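Local structure of metalloregulator ScaR (Streptococcus gordonii, 3HRS) at residues N3-L8 with L65-D70; K9-L14 with E39-L44; F81-L86 with E91-E96; L60-L65 with G132-E137. The protein acts as a manganese-activated, dimeric transcriptional repressor of the DtxR/MntR family, probably binding DNA in response to transition metal. All blocks are in the same frame, centred on the assembly; numbering follows the deposited sequence.

Contact 1 of 4, residues N3-L8 with L65-D70; sequences NKEDYL and LKLVSD. With SO4 (sulfate ion), chain E.
Glu-5 passes Leu-67 with its carboxylate turned clear of the leucine, so in this contact neither face of the carboxylate meets the leucine and the aliphatic CG does the touching, 4.4 Å from CD1 of Leu-67. The carboxylate reaches on toward Lys-74, a long and weak ion pair. A second carboxylate, that of Asp-6, works at the start of its own helix: the backbone N of Asn-3 donates to OD1 of Asp-6 over 3.3 Å, arriving 43° above the carboxylate plane. Asn-3 occupies the N-cap. The backbone N of Lys-4, in the first turn, points at a sulfate and holds its O2 at 3.3 Å with an N-H...O angle of 162°. Across the interface the grip is apolar. Leu-8 and Leu-67 meet at about a right angle, their CD1 methyls 3.5 Å apart, while Leu-8 CD1 also lies 4.0 Å from CG2 of Val-68. Leu-60 of strand 57-60 covers Leu-8 and Val-68. The arrangement illustrates a steep crossing, -102° between the segments 4-8 and 65-70, where the first helix of a DtxR-type winged helix-turn-helix domain rests on the long helix leading into the dimerisation domain.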
# COMPACT_ATOMS: atom_id res chain seq x y z
N ASN A 3 -10.19 -12.17 9.55
CA ASN A 3 -10.93 -12.62 8.39
C ASN A 3 -10.61 -14.07 8.08
O ASN A 3 -9.71 -14.66 8.70
CB ASN A 3 -10.60 -11.75 7.18
CG ASN A 3 -9.10 -11.48 7.04
OD1 ASN A 3 -8.28 -12.35 7.33
ND2 ASN A 3 -8.75 -10.28 6.60
N LYS A 4 -11.32 -14.65 7.12
CA LYS A 4 -11.14 -16.07 6.83
C LYS A 4 -9.72 -16.36 6.36
O LYS A 4 -9.24 -17.49 6.47
CB LYS A 4 -12.20 -16.60 5.83
CG LYS A 4 -12.10 -16.11 4.38
CD LYS A 4 -13.22 -16.76 3.58
CE LYS A 4 -13.67 -15.92 2.37
NZ LYS A 4 -12.77 -16.05 1.18
N GLU A 5 -9.04 -15.35 5.84
CA GLU A 5 -7.69 -15.57 5.36
C GLU A 5 -6.76 -15.82 6.55
O GLU A 5 -5.82 -16.62 6.45
CB GLU A 5 -7.22 -14.40 4.50
CG GLU A 5 -8.02 -14.24 3.20
CD GLU A 5 -7.67 -12.98 2.42
OE1 GLU A 5 -6.48 -12.78 2.06
OE2 GLU A 5 -8.60 -12.18 2.16
N ASP A 6 -7.04 -15.19 7.68
CA ASP A 6 -6.21 -15.34 8.88
C ASP A 6 -6.44 -16.69 9.50
O ASP A 6 -5.59 -17.23 10.19
CB ASP A 6 -6.52 -14.27 9.91
CG ASP A 6 -6.21 -12.89 9.42
OD1 ASP A 6 -6.94 -11.96 9.82
OD2 ASP A 6 -5.25 -12.73 8.63
N TYR A 7 -7.62 -17.23 9.28
CA TYR A 7 -7.92 -18.55 9.79
C TYR A 7 -7.20 -19.61 8.96
O TYR A 7 -6.57 -20.51 9.50
CB TYR A 7 -9.43 -18.79 9.79
CG TYR A 7 -10.14 -18.30 11.03
CD1 TYR A 7 -10.67 -17.02 11.09
CD2 TYR A 7 -10.30 -19.13 12.12
CE1 TYR A 7 -11.33 -16.58 12.22
CE2 TYR A 7 -10.96 -18.70 13.25
CZ TYR A 7 -11.47 -17.43 13.30
OH TYR A 7 -12.13 -17.00 14.44
N LEU A 8 -7.30 -19.49 7.63
CA LEU A 8 -6.71 -20.47 6.73
C LEU A 8 -5.22 -20.52 6.93
O LEU A 8 -4.64 -21.60 6.86
CB LEU A 8 -7.00 -20.15 5.25
CG LEU A 8 -8.07 -20.96 4.53
CD1 LEU A 8 -7.77 -20.93 3.05
CD2 LEU A 8 -8.15 -22.41 5.02
N LEU A 65 -5.66 -24.45 -0.51
CA LEU A 65 -4.26 -24.26 -0.80
C LEU A 65 -4.00 -23.11 -1.78
O LEU A 65 -3.08 -22.31 -1.59
CB LEU A 65 -3.66 -25.54 -1.37
CG LEU A 65 -3.12 -26.49 -0.28
CD1 LEU A 65 -3.60 -26.03 1.10
CD2 LEU A 65 -3.54 -27.93 -0.54
N LYS A 66 -4.80 -23.02 -2.82
CA LYS A 66 -4.56 -21.97 -3.77
C LYS A 66 -4.70 -20.61 -3.07
O LYS A 66 -3.97 -19.66 -3.39
CB LYS A 66 -5.50 -22.11 -4.98
CG LYS A 66 -4.86 -22.87 -6.15
CD LYS A 66 -5.79 -22.84 -7.40
CE LYS A 66 -5.09 -23.43 -8.63
NZ LYS A 66 -4.03 -24.44 -8.25
N LEU A 67 -5.60 -20.53 -2.09
CA LEU A 67 -5.81 -19.28 -1.35
C LEU A 67 -4.66 -19.02 -0.42
O LEU A 67 -4.16 -17.89 -0.35
CB LEU A 67 -7.03 -19.36 -0.49
CG LEU A 67 -7.94 -18.14 -0.36
CD1 LEU A 67 -8.27 -18.05 1.11
CD2 LEU A 67 -7.33 -16.84 -0.82
N VAL A 68 -4.28 -20.05 0.33
CA VAL A 68 -3.18 -19.96 1.28
C VAL A 68 -1.98 -19.40 0.55
O VAL A 68 -1.32 -18.50 1.04
CB VAL A 68 -2.82 -21.35 1.89
CG1 VAL A 68 -1.42 -21.32 2.51
CG2 VAL A 68 -3.85 -21.75 2.94
N SER A 69 -1.73 -19.93 -0.65
CA SER A 69 -0.64 -19.50 -1.50
C SER A 69 -0.70 -17.99 -1.77
O SER A 69 0.26 -17.27 -1.51
CB SER A 69 -0.67 -20.31 -2.80
OG SER A 69 0.26 -19.84 -3.75
N ASP A 70 -1.83 -17.49 -2.26
CA ASP A 70 -1.99 -16.03 -2.38
C ASP A 70 -1.63 -15.24 -1.14
O ASP A 70 -0.95 -14.22 -1.24
CB ASP A 70 -3.40 -15.65 -2.79
CG ASP A 70 -3.57 -15.60 -4.28
OD1 ASP A 70 -4.42 -14.81 -4.74
OD2 ASP A 70 -2.87 -16.35 -5.00
S SO4 E . -13.59 -11.79 4.92
O1 SO4 E . -12.34 -11.05 4.98
O2 SO4 E . -13.74 -12.69 6.06
O3 SO4 E . -14.71 -10.85 4.93
O4 SO4 E . -13.61 -12.55 3.67

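Contact 2 of 4, residues K9-L14 with E39-L44; sequences KCLYEL and EMMKKL. With SO4 (sulfate ion), chain E.
Sulfate O2 takes a weak hydrogen bond of 3.4 Å from Lys-43 NZ and is also bonded by the backbone N of Lys-4, well away from where Leu-11 meets Met-41 and Leu-44. Lys-43 gets there by being stretched throughout, with CG anti to its backbone N (chi1 180°) and every later torsion extended. The ion probably comes from the crystallisation liquor, and it occupies a spot where a helix start and a lysine may jointly attract an anion. In the buried part, Leu-11 and Met-41 approach tip to tip, CD1 of the leucine 3.9 Å from CE of the methionine and 4.1 Å from its SD. Helices 23-30 and 34-46 form the helix-turn-helix of the family, the second being the probable DNA-recognition helix, and Leu-11 packs from the preceding helix against both, touching Ile-26 on one and Met-41 on the other. The methionine chain bends at chi2 (-59°) and chi3, and this bend swings its methyl toward Leu-11. Leu-44, one turn further along, brings CD2 to 4.1 Å from CD1 of Leu-11.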
# COMPACT_ATOMS: atom_id res chain seq x y z
N LYS A 9 -4.60 -19.36 7.15
CA LYS A 9 -3.16 -19.35 7.40
C LYS A 9 -2.93 -20.23 8.63
O LYS A 9 -2.20 -21.22 8.56
CB LYS A 9 -2.64 -17.94 7.64
CG LYS A 9 -1.21 -17.72 7.20
CD LYS A 9 -0.20 -18.01 8.30
CE LYS A 9 0.07 -16.77 9.15
NZ LYS A 9 1.02 -15.78 8.54
N CYS A 10 -3.58 -19.86 9.73
CA CYS A 10 -3.50 -20.61 10.97
C CYS A 10 -3.66 -22.13 10.74
O CYS A 10 -2.71 -22.90 10.88
CB CYS A 10 -4.54 -20.09 11.96
SG CYS A 10 -4.84 -21.17 13.38
N LEU A 11 -4.85 -22.54 10.37
CA LEU A 11 -5.13 -23.93 10.07
C LEU A 11 -4.05 -24.55 9.21
O LEU A 11 -3.75 -25.74 9.33
CB LEU A 11 -6.46 -24.03 9.33
CG LEU A 11 -7.59 -23.67 10.27
CD1 LEU A 11 -8.78 -23.20 9.47
CD2 LEU A 11 -7.91 -24.89 11.08
N TYR A 12 -3.52 -23.76 8.29
CA TYR A 12 -2.57 -24.29 7.33
C TYR A 12 -1.31 -24.69 8.06
O TYR A 12 -0.87 -25.83 7.95
CB TYR A 12 -2.23 -23.24 6.29
CG TYR A 12 -1.10 -23.67 5.39
CD1 TYR A 12 0.18 -23.12 5.52
CD2 TYR A 12 -1.31 -24.66 4.43
CE1 TYR A 12 1.22 -23.52 4.70
CE2 TYR A 12 -0.28 -25.07 3.61
CZ TYR A 12 0.98 -24.50 3.74
OH TYR A 12 1.98 -24.94 2.91
N GLU A 13 -0.74 -23.76 8.82
CA GLU A 13 0.44 -24.04 9.62
C GLU A 13 0.11 -24.99 10.77
O GLU A 13 0.98 -25.73 11.24
CB GLU A 13 1.12 -22.76 10.13
CG GLU A 13 0.21 -21.69 10.71
CD GLU A 13 0.86 -20.31 10.71
OE1 GLU A 13 1.87 -20.14 9.99
OE2 GLU A 13 0.38 -19.40 11.43
N LEU A 14 -1.14 -24.99 11.21
CA LEU A 14 -1.56 -25.84 12.31
C LEU A 14 -1.56 -27.31 11.90
O LEU A 14 -1.80 -28.19 12.71
CB LEU A 14 -2.95 -25.45 12.80
CG LEU A 14 -3.32 -25.93 14.20
CD1 LEU A 14 -2.08 -25.99 15.04
CD2 LEU A 14 -4.34 -25.01 14.83
N GLU A 39 -18.46 -20.60 13.93
CA GLU A 39 -19.05 -19.80 12.87
C GLU A 39 -18.14 -19.66 11.65
O GLU A 39 -18.62 -19.59 10.52
CB GLU A 39 -19.46 -18.42 13.41
CG GLU A 39 -20.91 -18.37 13.85
CD GLU A 39 -21.86 -18.75 12.71
OE1 GLU A 39 -22.40 -19.88 12.73
OE2 GLU A 39 -22.05 -17.91 11.79
N MET A 40 -16.84 -19.61 11.89
CA MET A 40 -15.87 -19.41 10.81
C MET A 40 -15.69 -20.71 10.02
O MET A 40 -15.75 -20.71 8.80
CB MET A 40 -14.55 -18.93 11.41
CG MET A 40 -13.46 -18.62 10.40
SD MET A 40 -13.88 -17.33 9.23
CE MET A 40 -14.11 -18.34 7.79
N MET A 41 -15.47 -21.81 10.73
CA MET A 41 -15.38 -23.10 10.07
C MET A 41 -16.61 -23.36 9.20
O MET A 41 -16.48 -23.78 8.05
CB MET A 41 -15.19 -24.22 11.10
CG MET A 41 -13.97 -24.08 11.99
SD MET A 41 -12.42 -24.02 11.06
CE MET A 41 -12.25 -22.26 10.87
N LYS A 42 -17.81 -23.10 9.72
CA LYS A 42 -19.03 -23.25 8.92
C LYS A 42 -18.84 -22.57 7.56
O LYS A 42 -19.09 -23.19 6.51
CB LYS A 42 -20.26 -22.65 9.62
CG LYS A 42 -21.16 -23.68 10.34
CD LYS A 42 -22.62 -23.18 10.42
CE LYS A 42 -23.62 -24.33 10.69
NZ LYS A 42 -25.06 -23.91 10.55
N LYS A 43 -18.37 -21.32 7.60
CA LYS A 43 -18.14 -20.52 6.40
C LYS A 43 -17.04 -21.14 5.54
O LYS A 43 -17.23 -21.33 4.32
CB LYS A 43 -17.77 -19.07 6.78
CG LYS A 43 -17.50 -18.14 5.59
CD LYS A 43 -17.21 -16.71 6.06
CE LYS A 43 -16.97 -15.75 4.89
NZ LYS A 43 -16.63 -14.36 5.34
N LEU A 44 -15.91 -21.45 6.18
CA LEU A 44 -14.80 -22.15 5.55
C LEU A 44 -15.24 -23.48 4.93
O LEU A 44 -14.87 -23.79 3.79
CB LEU A 44 -13.65 -22.36 6.54
CG LEU A 44 -12.41 -21.46 6.42
CD1 LEU A 44 -12.64 -20.25 5.53
CD2 LEU A 44 -11.87 -21.03 7.76
S SO4 E . -13.59 -11.79 4.92
O1 SO4 E . -12.34 -11.05 4.98
O2 SO4 E . -13.74 -12.69 6.06
O3 SO4 E . -14.71 -10.85 4.93
O4 SO4 E . -13.61 -12.55 3.67

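Contact 3 of 4, residues F81-L86 with E91-E96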
# COMPACT_ATOMS: atom_id res chain seq x y z
N PHE A 81 9.30 -6.09 -0.33
CA PHE A 81 9.29 -4.70 -0.77
C PHE A 81 9.67 -3.76 0.38
O PHE A 81 10.52 -2.92 0.22
CB PHE A 81 7.93 -4.30 -1.39
CG PHE A 81 7.79 -2.82 -1.67
CD1 PHE A 81 8.41 -2.24 -2.77
CD2 PHE A 81 7.01 -2.00 -0.85
CE1 PHE A 81 8.26 -0.87 -3.04
CE2 PHE A 81 6.84 -0.64 -1.12
CZ PHE A 81 7.46 -0.07 -2.21
N LEU A 82 9.05 -3.92 1.54
CA LEU A 82 9.26 -3.00 2.65
C LEU A 82 10.70 -2.95 3.12
O LEU A 82 11.24 -1.85 3.36
CB LEU A 82 8.34 -3.32 3.82
CG LEU A 82 6.88 -3.08 3.44
CD1 LEU A 82 6.00 -3.10 4.67
CD2 LEU A 82 6.75 -1.75 2.68
N VAL A 83 11.33 -4.11 3.26
CA VAL A 83 12.68 -4.10 3.79
C VAL A 83 13.73 -3.74 2.74
O VAL A 83 14.59 -2.90 3.01
CB VAL A 83 13.05 -5.35 4.63
CG1 VAL A 83 11.97 -6.40 4.54
CG2 VAL A 83 14.42 -5.90 4.22
N HIS A 84 13.66 -4.33 1.56
CA HIS A 84 14.62 -3.98 0.51
C HIS A 84 14.48 -2.61 -0.17
O HIS A 84 15.47 -1.99 -0.57
CB HIS A 84 14.66 -5.06 -0.54
CG HIS A 84 15.30 -6.31 -0.06
ND1 HIS A 84 15.71 -7.32 -0.91
CD2 HIS A 84 15.62 -6.72 1.19
CE1 HIS A 84 16.26 -8.29 -0.21
NE2 HIS A 84 16.21 -7.95 1.07
N HIS A 85 13.26 -2.14 -0.34
CA HIS A 85 13.10 -0.92 -1.11
C HIS A 85 12.99 0.24 -0.16
O HIS A 85 13.61 1.27 -0.41
CB HIS A 85 11.88 -0.99 -2.05
CG HIS A 85 12.15 -1.78 -3.29
ND1 HIS A 85 11.74 -1.38 -4.54
CD2 HIS A 85 12.82 -2.95 -3.47
CE1 HIS A 85 12.13 -2.26 -5.45
NE2 HIS A 85 12.79 -3.23 -4.82
N LEU A 86 12.26 0.07 0.94
CA LEU A 86 12.00 1.18 1.86
C LEU A 86 12.83 1.16 3.13
O LEU A 86 12.65 1.99 4.01
CB LEU A 86 10.52 1.24 2.20
CG LEU A 86 9.58 1.26 0.97
CD1 LEU A 86 8.15 1.61 1.39
CD2 LEU A 86 10.08 2.25 -0.08
N GLU A 91 10.69 -3.79 13.62
CA GLU A 91 9.63 -3.12 14.37
C GLU A 91 8.67 -2.38 13.44
O GLU A 91 7.46 -2.49 13.57
CB GLU A 91 10.23 -2.15 15.39
CG GLU A 91 9.30 -1.85 16.57
CD GLU A 91 10.00 -1.09 17.68
OE1 GLU A 91 10.31 0.11 17.48
OE2 GLU A 91 10.24 -1.69 18.76
N GLU A 92 9.22 -1.63 12.50
CA GLU A 92 8.40 -0.92 11.53
C GLU A 92 7.47 -1.90 10.82
O GLU A 92 6.27 -1.65 10.67
CB GLU A 92 9.29 -0.16 10.54
CG GLU A 92 10.03 1.02 11.18
CD GLU A 92 11.19 1.54 10.34
OE1 GLU A 92 11.61 2.70 10.58
OE2 GLU A 92 11.69 0.81 9.46
N ILE A 93 8.03 -3.01 10.38
CA ILE A 93 7.25 -4.00 9.65
C ILE A 93 6.12 -4.54 10.50
O ILE A 93 4.99 -4.68 10.04
CB ILE A 93 8.11 -5.14 9.15
CG1 ILE A 93 8.89 -4.67 7.91
CG2 ILE A 93 7.26 -6.32 8.79
CD1 ILE A 93 9.85 -5.69 7.37
N HIS A 94 6.42 -4.81 11.76
CA HIS A 94 5.42 -5.23 12.73
C HIS A 94 4.28 -4.22 12.93
O HIS A 94 3.16 -4.60 13.24
CB HIS A 94 6.10 -5.47 14.07
CG HIS A 94 5.14 -5.79 15.17
ND1 HIS A 94 4.37 -6.94 15.17
CD2 HIS A 94 4.82 -5.12 16.30
CE1 HIS A 94 3.61 -6.95 16.26
NE2 HIS A 94 3.86 -5.86 16.96
N GLU A 95 4.57 -2.94 12.76
CA GLU A 95 3.57 -1.91 12.99
C GLU A 95 2.73 -1.65 11.74
O GLU A 95 1.61 -1.15 11.85
CB GLU A 95 4.22 -0.60 13.45
CG GLU A 95 4.79 -0.66 14.87
CD GLU A 95 5.93 0.33 15.12
OE1 GLU A 95 6.37 0.99 14.15
OE2 GLU A 95 6.40 0.42 16.28
N GLU A 96 3.25 -2.00 10.57
CA GLU A 96 2.64 -1.56 9.31
C GLU A 96 2.20 -2.66 8.35
O GLU A 96 1.14 -2.56 7.72
CB GLU A 96 3.56 -0.59 8.58
CG GLU A 96 3.74 0.72 9.32
CD GLU A 96 4.70 1.65 8.61
OE1 GLU A 96 4.38 2.07 7.48
OE2 GLU A 96 5.76 1.96 9.18
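Ile-93 reaches from helix 90-101 to Leu-82 and Val-83 on the last turns of helix 62-84. CB points at the opposite helix but stays more than 5 Å from it. Beyond CB the chain forks: CG2 runs anti to the backbone N, whereas CG1 stands beside that N and anti to the carbonyl carbon (chi1 -77°), which carries the longer branch across the gap. CG1 rests over CB of Leu-82 at 4.3 Å. With chi2 extended at 177°, CD1 of Ile-93 then passes alongside Leu-82 and ends 3.6 Å from CG1 of Val-83. Val-83 and Ile-93 meet at a slant, through these methyls and not along their lengths. The setting is a pair of successive helices of the metal-binding and dimerisation domain, joined by a short connection from which Tyr-88 packs on both Leu-82 and Ile-93 and makes a backbone hydrogen bond with Leu-82. Metal ligands lie close by. The side chain of Ile-93 is about 4 Å from that of Glu-79 and about 6 Å from that of His-124, residues that bind zinc in a structure of this protein, although no metal is bound to this chain. On the dimer side, Phe-81 meets Phe-81 of the second subunit, and Glu-96 OE1 is hydrogen-bonded to Tyr-88 OH and to Ser-105 OG of the second subunit.

Contact 4 of 4, residues L60-L65 with G132-E137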
# COMPACT_ATOMS: atom_id res chain seq x y z
N LEU A 60 -7.27 -29.30 3.75
CA LEU A 60 -7.54 -28.23 2.81
C LEU A 60 -7.78 -28.76 1.40
O LEU A 60 -7.17 -29.76 0.96
CB LEU A 60 -6.43 -27.19 2.80
CG LEU A 60 -6.56 -26.20 3.95
CD1 LEU A 60 -6.27 -26.93 5.24
CD2 LEU A 60 -5.61 -25.03 3.79
N THR A 61 -8.69 -28.09 0.71
CA THR A 61 -9.03 -28.44 -0.64
C THR A 61 -8.06 -27.74 -1.56
O THR A 61 -7.33 -26.85 -1.10
CB THR A 61 -10.45 -27.95 -0.96
OG1 THR A 61 -10.44 -26.53 -1.06
CG2 THR A 61 -11.40 -28.36 0.15
N ASP A 62 -8.02 -28.12 -2.83
CA ASP A 62 -7.21 -27.37 -3.76
C ASP A 62 -7.57 -25.87 -3.70
O ASP A 62 -6.69 -25.01 -3.63
CB ASP A 62 -7.28 -27.92 -5.19
CG ASP A 62 -6.35 -27.17 -6.14
OD1 ASP A 62 -6.74 -26.06 -6.61
OD2 ASP A 62 -5.22 -27.68 -6.41
N LEU A 63 -8.85 -25.53 -3.70
CA LEU A 63 -9.18 -24.10 -3.60
C LEU A 63 -8.57 -23.49 -2.33
O LEU A 63 -8.03 -22.37 -2.38
CB LEU A 63 -10.69 -23.87 -3.63
CG LEU A 63 -11.17 -22.44 -3.85
CD1 LEU A 63 -11.29 -22.18 -5.34
CD2 LEU A 63 -12.49 -22.23 -3.18
N GLY A 64 -8.61 -24.22 -1.22
CA GLY A 64 -7.96 -23.78 0.01
C GLY A 64 -6.46 -23.46 -0.12
O GLY A 64 -6.03 -22.33 0.14
N LEU A 65 -5.66 -24.45 -0.51
CA LEU A 65 -4.26 -24.26 -0.80
C LEU A 65 -4.00 -23.11 -1.78
O LEU A 65 -3.08 -22.31 -1.59
CB LEU A 65 -3.66 -25.54 -1.37
CG LEU A 65 -3.12 -26.49 -0.28
CD1 LEU A 65 -3.60 -26.03 1.10
CD2 LEU A 65 -3.54 -27.93 -0.54
N GLY A 132 -0.80 -18.57 -8.51
CA GLY A 132 -1.45 -19.84 -8.83
C GLY A 132 -0.72 -21.16 -8.52
O GLY A 132 -1.33 -22.20 -8.43
N GLU A 133 0.60 -21.13 -8.39
CA GLU A 133 1.32 -22.33 -7.99
C GLU A 133 1.18 -22.51 -6.46
O GLU A 133 0.73 -21.60 -5.75
CB GLU A 133 2.78 -22.26 -8.47
CG GLU A 133 3.82 -22.99 -7.61
CD GLU A 133 5.23 -22.38 -7.73
OE1 GLU A 133 6.21 -23.06 -7.36
OE2 GLU A 133 5.35 -21.21 -8.17
N LEU A 134 1.55 -23.67 -5.96
CA LEU A 134 1.25 -23.98 -4.57
C LEU A 134 2.44 -23.80 -3.66
O LEU A 134 3.55 -24.26 -3.96
CB LEU A 134 0.70 -25.40 -4.45
CG LEU A 134 -0.80 -25.51 -4.75
CD1 LEU A 134 -1.11 -24.95 -6.13
CD2 LEU A 134 -1.30 -26.95 -4.62
N LEU A 135 2.21 -23.15 -2.53
CA LEU A 135 3.26 -23.02 -1.54
C LEU A 135 3.96 -24.36 -1.30
O LEU A 135 3.33 -25.34 -0.86
CB LEU A 135 2.72 -22.45 -0.23
CG LEU A 135 3.82 -22.18 0.81
CD1 LEU A 135 5.08 -21.82 0.07
CD2 LEU A 135 3.41 -21.09 1.83
N VAL A 136 5.26 -24.38 -1.59
CA VAL A 136 6.12 -25.52 -1.33
C VAL A 136 7.42 -24.98 -0.79
O VAL A 136 8.29 -24.55 -1.56
CB VAL A 136 6.42 -26.31 -2.63
CG1 VAL A 136 7.52 -27.34 -2.40
CG2 VAL A 136 5.18 -26.96 -3.15
N GLU A 137 7.57 -24.98 0.53
CA GLU A 137 8.72 -24.35 1.15
C GLU A 137 10.07 -24.93 0.72
O GLU A 137 10.24 -26.13 0.70
CB GLU A 137 8.59 -24.34 2.67
CG GLU A 137 7.28 -23.71 3.12
CD GLU A 137 7.36 -22.22 3.39
OE1 GLU A 137 6.42 -21.68 4.01
OE2 GLU A 137 8.35 -21.57 2.99
O HOH W 1 -0.60 -23.36 -0.94
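Leu-134, Leu-65 and Asp-62 share most of the surface this contact buries, and a single methyl of the first links them. CD2 of Leu-134 lies 4.3 Å from CB of Leu-65 and 4.4 Å from OD2 of Asp-62, touching two residues one turn apart at the start of the helix. Leu-65 offers its root and not its tip: its CD1 turns toward Leu-60, whereas CD2 stays only slightly farther from Leu-134 than CB does. Asp-62 carries its carboxylate to the loop because CG is anti to the backbone N (chi1 -176°), and OD1 keeps a long, weak ion pair with Lys-66. A negative charge here, in the first turn of a helix, would probably be favoured by the helix dipole. That first turn is closed by Thr-61 at the N-cap, whose OG1 accepts from Gly-64 N at 3.0 Å with a nearly straight N-H...O angle of 166°. A polar link across the contact runs through a water, which donates to Leu-65 O at 2.8 Å and accepts weakly from Leu-135 N at 3.2 Å. All three main residues also touch a crystal neighbour, which may influence their positions. The loop of residues 132-137, on its way from helix 106-115 to strand 150-157, runs along the first four turns of helix 62-84: Glu-133 O receives Ser-69 OG, Leu-135 packs on Tyr-72 and Arg-76 of that helix and on Tyr-12 of helix 4-13, while strand 57-60 leads into the helix at its capped end.

Overall arrangement
Helix 62-84 is the common thread: contacts 1, 3 and 4 all use it, and contact 2 joins them through helix 4-13, shared with contact 1. Contacts 1, 2 and 4 form one cluster, with the centres of 1 and 2 about 8 Å apart and those of 1 and 4 about 9 Å; contacts 1 and 4 share Leu-65. Contact 3 stands apart, its centre about 22 Å from that of contact 1. Along the chain, contact 2 nests within contact 1, contact 3 within contact 4, and contacts 1 and 4 interleave. One long helix thus spans from the DNA-binding domain to the metal-binding and dimerisation domain.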